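Local coordinates for protein oxaloacetate acetyl hydrolase (Cryphonectria parasitica, PDB 3M0J) that is an enzyme of the phosphoenolpyruvate phosphomutase family with a TIM-barrel fold, whose pocket holds manganese and 2,2-difluoro-3,3-dihydroxybutanedioic acid in this model, at residues 91-96 and 115-120; 122-127 and 167-172; 194-199 and 217-222. One frame throughout, in Å; residues are numbered along the deposited sequence.

In the fold
All three contacts are buried, and each joins strands of one parallel barrel with a bound ligand, OAF, at its mouth. Contact 1 pairs strands 91-94 and 119-122 near the chain's centre; contact 2 joins the end of 119-122 to 164-169; contact 3, the seam closing the barrel, sets 194-197 beside 219-222 with a single direct bridge and two waters. Neighbours hand over directly: Asp96 O meets Glu123 N, and Ala167 pairs by its backbone with 194-197. Toward the N-terminal ends of the strands the chemistry is backbone bonds and aliphatic packing; at their C-terminal ends it turns polar, through a metal-binding aspartate in contact 1, a salt-bridge network in contact 2 and a carboxylate-amide pair in contact 3.

Contact 1. Residues 91-96 and 115-120. With MN (manganese (II) ion), chain C; OAF (2,2-difluoro-3,3-dihydroxybutanedioic acid), chain B.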
# COMPACT_ATOMS: atom_id res chain seq x y z
N LEU A 91 -6.87 2.09 -20.42
CA LEU A 91 -6.81 3.21 -19.50
C LEU A 91 -5.64 4.16 -19.79
O LEU A 91 -4.48 3.72 -19.89
CB LEU A 91 -6.60 2.73 -18.07
CG LEU A 91 -6.45 3.82 -16.99
CD1 LEU A 91 -7.76 4.56 -16.85
CD2 LEU A 91 -6.01 3.24 -15.64
N ILE A 92 -5.95 5.45 -19.97
CA ILE A 92 -4.92 6.42 -20.08
C ILE A 92 -4.83 7.00 -18.67
O ILE A 92 -5.84 7.41 -18.10
CB ILE A 92 -5.27 7.55 -21.08
CG1 ILE A 92 -5.25 7.01 -22.51
CG2 ILE A 92 -4.28 8.69 -20.94
CD1 ILE A 92 -5.80 8.02 -23.55
N ALA A 93 -3.63 7.01 -18.09
CA ALA A 93 -3.48 7.54 -16.72
C ALA A 93 -2.55 8.74 -16.65
O ALA A 93 -1.50 8.76 -17.28
CB ALA A 93 -2.98 6.42 -15.76
N ASP A 94 -2.95 9.75 -15.89
CA ASP A 94 -2.08 10.86 -15.53
C ASP A 94 -0.80 10.30 -14.92
O ASP A 94 -0.86 9.40 -14.21
CB ASP A 94 -2.81 11.66 -14.46
CG ASP A 94 -2.24 13.02 -14.22
OD1 ASP A 94 -1.09 13.30 -14.64
OD2 ASP A 94 -2.96 13.82 -13.57
N MET A 95 0.36 10.75 -15.25
CA MET A 95 1.59 10.38 -14.60
C MET A 95 2.31 11.66 -14.19
O MET A 95 3.50 11.64 -13.86
CB MET A 95 2.51 9.41 -15.36
CG MET A 95 3.08 9.95 -16.70
SD MET A 95 4.36 8.87 -17.40
CE MET A 95 5.71 9.22 -16.30
N ASP A 96 1.58 12.77 -14.21
CA ASP A 96 2.11 14.02 -13.68
C ASP A 96 3.48 14.31 -14.27
O ASP A 96 3.63 14.31 -15.48
CB ASP A 96 2.14 13.97 -12.14
CG ASP A 96 0.74 13.93 -11.54
OD1 ASP A 96 0.09 14.99 -11.51
OD2 ASP A 96 0.30 12.85 -11.10
N SER A 115 1.42 -2.74 -15.02
CA SER A 115 0.06 -2.72 -14.48
C SER A 115 -1.01 -2.68 -15.57
O SER A 115 -2.18 -2.47 -15.27
CB SER A 115 -0.12 -1.53 -13.53
OG SER A 115 0.59 -1.72 -12.33
N GLY A 116 -0.63 -2.82 -16.84
CA GLY A 116 -1.61 -2.90 -17.90
C GLY A 116 -2.19 -1.56 -18.34
O GLY A 116 -3.20 -1.52 -19.04
N VAL A 117 -1.56 -0.47 -17.91
CA VAL A 117 -2.02 0.86 -18.29
C VAL A 117 -1.67 1.07 -19.77
O VAL A 117 -0.60 0.66 -20.22
CB VAL A 117 -1.41 1.98 -17.41
CG1 VAL A 117 -1.94 3.36 -17.87
CG2 VAL A 117 -1.74 1.75 -15.93
N ALA A 118 -2.60 1.67 -20.51
CA ALA A 118 -2.48 1.78 -21.96
C ALA A 118 -1.61 2.94 -22.41
O ALA A 118 -0.97 2.88 -23.46
CB ALA A 118 -3.87 1.91 -22.58
N GLY A 119 -1.63 4.01 -21.62
CA GLY A 119 -0.86 5.19 -21.93
C GLY A 119 -0.90 6.15 -20.76
O GLY A 119 -1.61 5.91 -19.77
N ALA A 120 -0.15 7.25 -20.87
CA ALA A 120 -0.07 8.21 -19.78
C ALA A 120 0.42 9.55 -20.29
O ALA A 120 1.17 9.60 -21.27
CB ALA A 120 0.85 7.70 -18.67
MN MN C . -3.16 15.89 -13.32
O2 OAF B . -7.26 15.38 -14.06
C1 OAF B . -6.12 15.74 -14.03
O1 OAF B . -5.30 15.37 -12.97
C2 OAF B . -5.59 16.78 -15.02
O4 OAF B . -6.10 16.52 -16.31
O3 OAF B . -4.19 16.69 -15.08
C3 OAF B . -6.06 18.15 -14.48
F1 OAF B . -7.37 18.35 -14.81
F2 OAF B . -5.93 18.26 -13.13
C4 OAF B . -5.19 19.25 -15.09
O5 OAF B . -4.21 19.62 -14.53
O6 OAF B . -5.67 19.88 -16.23
O HOH W 1 -5.29 -0.19 -20.08
O HOH W 2 -1.16 16.03 -14.34
O HOH W 3 -2.58 15.45 -11.29
O HOH W 4 -2.92 17.98 -12.59
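Leu91 O receives the N-H of Ala118 at 2.8 Å, and two residues further along Ala93 N gives a straighter bond to Gly119 O (2.8 Å, 168°). These bonds set the two strands parallel, with Ile92 opposite Gly119. With no side chain at Gly119, Ile92 CG1 can lie beside the place a CB would take. Ala93 CB and Val117 CG1 make a small aliphatic contact at 3.9 Å, between the sheet and the turn leading into strand 119-122. Met95 begins with CG wedged between its backbone N and carbonyl carbon (chi1 64°), which lays CG against Ala120 CB at 3.7 Å. Just past the pairing the chain turns polar. Asp94 OD2 binds manganese at 2.1 Å, and OAF O1 and O3 with three waters complete six ligands. Asp96 stands in the second shell, its OD1 accepting from one metal-bound water while Lys129 pairs with it. At the other end Gly116, with positive phi, is the C' residue of a Schellman motif that ends helix 102-114. This is a beta-alpha-beta unit: strand 91-94 lies between 49-51 and 119-122, and the connecting helix packs Tyr112 over Ala93 and Met95.

Contact 2. Residues 122-127 and 167-172. With OAF (2,2-difluoro-3,3-dihydroxybutanedioic acid), chain B.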
# COMPACT_ATOMS: atom_id res chain seq x y z
N LEU A 122 2.62 12.98 -19.51
CA LEU A 122 3.79 13.38 -18.74
C LEU A 122 4.06 14.85 -19.06
O LEU A 122 4.18 15.20 -20.23
CB LEU A 122 4.98 12.50 -19.16
CG LEU A 122 6.40 12.87 -18.75
CD1 LEU A 122 6.49 13.00 -17.24
CD2 LEU A 122 7.37 11.82 -19.27
N GLU A 123 4.14 15.68 -18.02
CA GLU A 123 4.16 17.13 -18.18
C GLU A 123 5.51 17.77 -17.83
O GLU A 123 6.44 17.11 -17.35
CB GLU A 123 3.04 17.78 -17.36
CG GLU A 123 3.22 17.61 -15.86
CD GLU A 123 1.90 17.69 -15.10
OE1 GLU A 123 0.90 17.09 -15.56
OE2 GLU A 123 1.86 18.35 -14.03
N ASP A 124 5.60 19.06 -18.14
CA ASP A 124 6.81 19.83 -17.94
C ASP A 124 6.74 20.75 -16.72
O ASP A 124 7.56 21.66 -16.58
CB ASP A 124 7.15 20.64 -19.19
CG ASP A 124 6.03 21.56 -19.61
OD1 ASP A 124 4.93 21.48 -19.01
OD2 ASP A 124 6.25 22.37 -20.53
N GLN A 125 5.78 20.53 -15.83
CA GLN A 125 5.72 21.31 -14.59
C GLN A 125 6.92 21.05 -13.69
O GLN A 125 7.55 19.98 -13.76
CB GLN A 125 4.42 21.03 -13.84
CG GLN A 125 3.17 21.54 -14.56
CD GLN A 125 1.97 21.64 -13.65
OE1 GLN A 125 0.88 21.16 -13.98
NE2 GLN A 125 2.16 22.24 -12.49
N ILE A 126 7.27 22.03 -12.85
CA ILE A 126 8.25 21.76 -11.82
C ILE A 126 7.70 20.67 -10.91
O ILE A 126 6.49 20.46 -10.85
CB ILE A 126 8.60 23.01 -11.00
CG1 ILE A 126 7.35 23.53 -10.29
CG2 ILE A 126 9.19 24.09 -11.92
CD1 ILE A 126 7.65 24.60 -9.27
N LEU A 127 8.58 19.95 -10.23
CA LEU A 127 8.17 18.81 -9.43
C LEU A 127 7.11 19.15 -8.39
O LEU A 127 6.21 18.36 -8.14
CB LEU A 127 9.37 18.16 -8.75
CG LEU A 127 10.29 17.35 -9.67
CD1 LEU A 127 11.48 16.83 -8.87
CD2 LEU A 127 9.53 16.20 -10.31
N ALA A 167 2.83 13.60 -24.42
CA ALA A 167 3.64 14.70 -23.94
C ALA A 167 2.74 15.90 -23.66
O ALA A 167 2.17 16.48 -24.58
CB ALA A 167 4.71 15.07 -24.97
N ARG A 168 2.63 16.26 -22.39
CA ARG A 168 1.82 17.39 -21.99
C ARG A 168 2.72 18.58 -21.71
O ARG A 168 3.75 18.44 -21.06
CB ARG A 168 1.03 17.02 -20.73
CG ARG A 168 0.40 18.23 -20.05
CD ARG A 168 -0.54 17.79 -18.91
NE ARG A 168 -0.75 18.89 -17.96
CZ ARG A 168 -1.68 18.87 -17.00
NH1 ARG A 168 -2.52 17.83 -16.90
NH2 ARG A 168 -1.78 19.88 -16.16
N THR A 169 2.31 19.75 -22.19
CA THR A 169 2.99 20.98 -21.79
C THR A 169 2.04 21.94 -21.09
O THR A 169 0.95 22.24 -21.58
CB THR A 169 3.70 21.71 -22.96
OG1 THR A 169 4.34 22.89 -22.44
CG2 THR A 169 2.71 22.13 -24.03
N ASP A 170 2.49 22.40 -19.93
CA ASP A 170 1.79 23.38 -19.11
C ASP A 170 2.37 24.77 -19.32
O ASP A 170 2.15 25.67 -18.50
CB ASP A 170 1.94 22.96 -17.66
CG ASP A 170 0.96 21.88 -17.29
OD1 ASP A 170 -0.21 22.22 -17.06
OD2 ASP A 170 1.33 20.69 -17.28
N ALA A 171 3.11 24.96 -20.41
CA ALA A 171 3.89 26.18 -20.61
C ALA A 171 3.07 27.38 -21.08
O ALA A 171 3.56 28.51 -21.05
CB ALA A 171 5.03 25.92 -21.59
N LEU A 172 1.83 27.16 -21.50
CA LEU A 172 1.04 28.26 -22.05
C LEU A 172 0.92 29.39 -21.03
O LEU A 172 1.19 30.55 -21.34
CB LEU A 172 -0.34 27.78 -22.51
CG LEU A 172 -1.21 28.84 -23.18
CD1 LEU A 172 -0.48 29.42 -24.38
CD2 LEU A 172 -2.56 28.27 -23.59
O2 OAF B . -7.26 15.38 -14.06
C1 OAF B . -6.12 15.74 -14.03
O1 OAF B . -5.30 15.37 -12.97
C2 OAF B . -5.59 16.78 -15.02
O4 OAF B . -6.10 16.52 -16.31
O3 OAF B . -4.19 16.69 -15.08
C3 OAF B . -6.06 18.15 -14.48
F1 OAF B . -7.37 18.35 -14.81
F2 OAF B . -5.93 18.26 -13.13
C4 OAF B . -5.19 19.25 -15.09
O5 OAF B . -4.21 19.62 -14.53
O6 OAF B . -5.67 19.88 -16.23
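Leu122 and Ala167 form a parallel bridge, fastened by Arg168 N to Leu122 O (2.9 Å), and the two segments run in nearly the same direction, 16° apart. Asp124 then clasps the turn after strand 164-169 with both carboxylate oxygens on their syn sides: OD1 takes the N-H of Asp170 at 2.8 Å in an almost linear bond (178°), and OD2 accepts the hydroxyl proton of Thr169 OG1. That hydroxyl in turn receives Ala171 N, an ST turn, so threonine serves as both donor and acceptor. Arg168 leaves the strand with CG anti to its N (chi1 167°) and stays extended, long enough to carry its guanidinium to the ligand. There NH1 bonds OAF O3 at 2.7 Å and NH2 bonds OAF O5 at 2.9 Å. Asp170 holds the guanidinium side-on, OD2 on NE at 2.8 Å and OD1 on NH2 at 3.0 Å, fixing its rotation. Glu123 OE1 lies over the centre of one face, 3.4 Å above the plane; no N-H points at it, so its attraction is of charge alone. Lys129 pairs with Glu123 OE2, Lys137 with Asp170, and Arg183 with Asp124. The contact joins neighbouring barrel strands at their C-terminal ends, where TIM-barrel side chains line the pocket; helix 142-158 covers Leu122 and Ala167, and strand 194-197 lies beyond 164-169.

Contact 3. Residues 194-199 and 217-222; sequences VGLLEG and PLLLNS. With OAF (2,2-difluoro-3,3-dihydroxybutanedioic acid), chain B.
Glu198 and Asn221 meet through their flat ends, the carboxylate and amide planes turned 31° apart. Asn221 ND2 donates to the syn lone pair of Glu198 OE1 at 2.9 Å; OE1 lies in the amide plane and the bond is nearly straight (169°). The amide oxygen, OD1, is bonded to Ser247. Glu198 can reach across because its chain bends at chi2. Toward the N-terminal ends of the strands the lining is aliphatic. Leu196 sends CD1 against Asn221 CB at 3.8 Å and CD2 against Leu219 CD2 at 3.7 Å, while Val194 CG1 rests on Leu219 CB; these branched residues pack beside and just past the direct backbone bonds. Gly195 is bare, which lets Leu218 swing CD2 to 3.9 Å from Gly195 CA. The backbones join at this glycine alone: its N-H bonds Pro217 O, and Leu219 N returns a 2.8 Å bond to Gly195 O. The axes of strands 194-197 and 219-222 cross at -36°, and toward their C-terminal ends water takes over the pairing. One water links Leu197 N with Leu219 O, another Leu197 O with Asn221 N. The two strands, joined through helix 203-213, thus sit side by side and close the TIM barrel. Asn221 ND2 also lies near OAF O6 in a weak bond, though that oxygen is less surely placed. The chemistry implies a division of labour: apolar packing and few direct bonds shut the barrel, while the amide, held by Ser247 and Glu198, probably turns an N-H toward the ligand.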
# COMPACT_ATOMS: atom_id res chain seq x y z
N VAL A 194 1.68 11.27 -28.68
CA VAL A 194 0.55 12.20 -28.75
C VAL A 194 0.97 13.44 -27.97
O VAL A 194 1.75 13.34 -27.02
CB VAL A 194 -0.69 11.58 -28.04
CG1 VAL A 194 -1.88 12.55 -28.05
CG2 VAL A 194 -1.06 10.22 -28.65
N GLY A 195 0.46 14.60 -28.36
CA GLY A 195 0.78 15.83 -27.65
C GLY A 195 -0.45 16.34 -26.94
O GLY A 195 -1.57 16.11 -27.39
N LEU A 196 -0.24 17.03 -25.82
CA LEU A 196 -1.33 17.64 -25.08
C LEU A 196 -0.92 19.05 -24.70
O LEU A 196 -0.04 19.24 -23.85
CB LEU A 196 -1.66 16.81 -23.83
CG LEU A 196 -2.47 17.42 -22.67
CD1 LEU A 196 -3.68 18.23 -23.08
CD2 LEU A 196 -2.84 16.31 -21.70
N LEU A 197 -1.52 20.04 -25.36
CA LEU A 197 -1.32 21.43 -24.97
C LEU A 197 -2.39 21.73 -23.93
O LEU A 197 -3.58 21.76 -24.25
CB LEU A 197 -1.40 22.38 -26.18
CG LEU A 197 -0.77 23.78 -26.02
CD1 LEU A 197 -0.61 24.49 -27.35
CD2 LEU A 197 -1.57 24.65 -25.05
N GLU A 198 -1.96 21.93 -22.69
CA GLU A 198 -2.88 22.06 -21.55
C GLU A 198 -3.47 23.47 -21.48
O GLU A 198 -2.76 24.47 -21.70
CB GLU A 198 -2.16 21.73 -20.25
CG GLU A 198 -2.88 22.18 -19.00
CD GLU A 198 -3.93 21.20 -18.52
OE1 GLU A 198 -4.20 20.19 -19.23
OE2 GLU A 198 -4.49 21.44 -17.43
N GLY A 199 -4.76 23.55 -21.17
CA GLY A 199 -5.40 24.82 -20.85
C GLY A 199 -5.47 25.84 -21.96
O GLY A 199 -5.04 26.98 -21.78
N PRO A 217 -0.81 13.28 -33.62
CA PRO A 217 -2.10 13.42 -32.93
C PRO A 217 -2.01 14.24 -31.66
O PRO A 217 -1.00 14.18 -30.93
CB PRO A 217 -2.49 11.98 -32.56
CG PRO A 217 -1.36 11.10 -32.95
CD PRO A 217 -0.23 11.93 -33.50
N LEU A 218 -3.06 15.01 -31.39
CA LEU A 218 -3.18 15.75 -30.14
C LEU A 218 -4.32 15.22 -29.27
O LEU A 218 -5.29 14.64 -29.77
CB LEU A 218 -3.43 17.24 -30.40
CG LEU A 218 -2.34 18.06 -31.10
CD1 LEU A 218 -2.62 19.53 -30.88
CD2 LEU A 218 -0.98 17.70 -30.53
N LEU A 219 -4.20 15.48 -27.98
CA LEU A 219 -5.24 15.13 -27.02
C LEU A 219 -5.74 16.41 -26.39
O LEU A 219 -4.95 17.26 -26.00
CB LEU A 219 -4.62 14.21 -25.96
CG LEU A 219 -5.48 13.76 -24.78
CD1 LEU A 219 -4.85 12.50 -24.19
CD2 LEU A 219 -5.63 14.84 -23.72
N LEU A 220 -7.05 16.57 -26.32
CA LEU A 220 -7.64 17.75 -25.72
C LEU A 220 -8.09 17.42 -24.31
O LEU A 220 -8.82 16.46 -24.12
CB LEU A 220 -8.85 18.16 -26.55
CG LEU A 220 -9.71 19.28 -25.98
CD1 LEU A 220 -8.87 20.58 -25.88
CD2 LEU A 220 -10.91 19.47 -26.89
N ASN A 221 -7.65 18.20 -23.33
CA ASN A 221 -8.06 17.97 -21.95
C ASN A 221 -9.20 18.91 -21.54
O ASN A 221 -8.99 20.09 -21.25
CB ASN A 221 -6.88 18.13 -21.00
CG ASN A 221 -7.29 18.01 -19.54
OD1 ASN A 221 -8.32 17.41 -19.23
ND2 ASN A 221 -6.51 18.59 -18.64
N SER A 222 -10.40 18.38 -21.53
CA SER A 222 -11.56 19.15 -21.12
C SER A 222 -11.63 19.13 -19.60
O SER A 222 -11.68 18.07 -18.99
CB SER A 222 -12.83 18.56 -21.72
OG SER A 222 -13.97 19.30 -21.30
O2 OAF B . -7.26 15.38 -14.06
C1 OAF B . -6.12 15.74 -14.03
O1 OAF B . -5.30 15.37 -12.97
C2 OAF B . -5.59 16.78 -15.02
O4 OAF B . -6.10 16.52 -16.31
O3 OAF B . -4.19 16.69 -15.08
C3 OAF B . -6.06 18.15 -14.48
F1 OAF B . -7.37 18.35 -14.81
F2 OAF B . -5.93 18.26 -13.13
C4 OAF B . -5.19 19.25 -15.09
O5 OAF B . -4.21 19.62 -14.53
O6 OAF B . -5.67 19.88 -16.23
O HOH W 5 -6.06 20.64 -23.59
O HOH W 6 -3.97 19.78 -26.59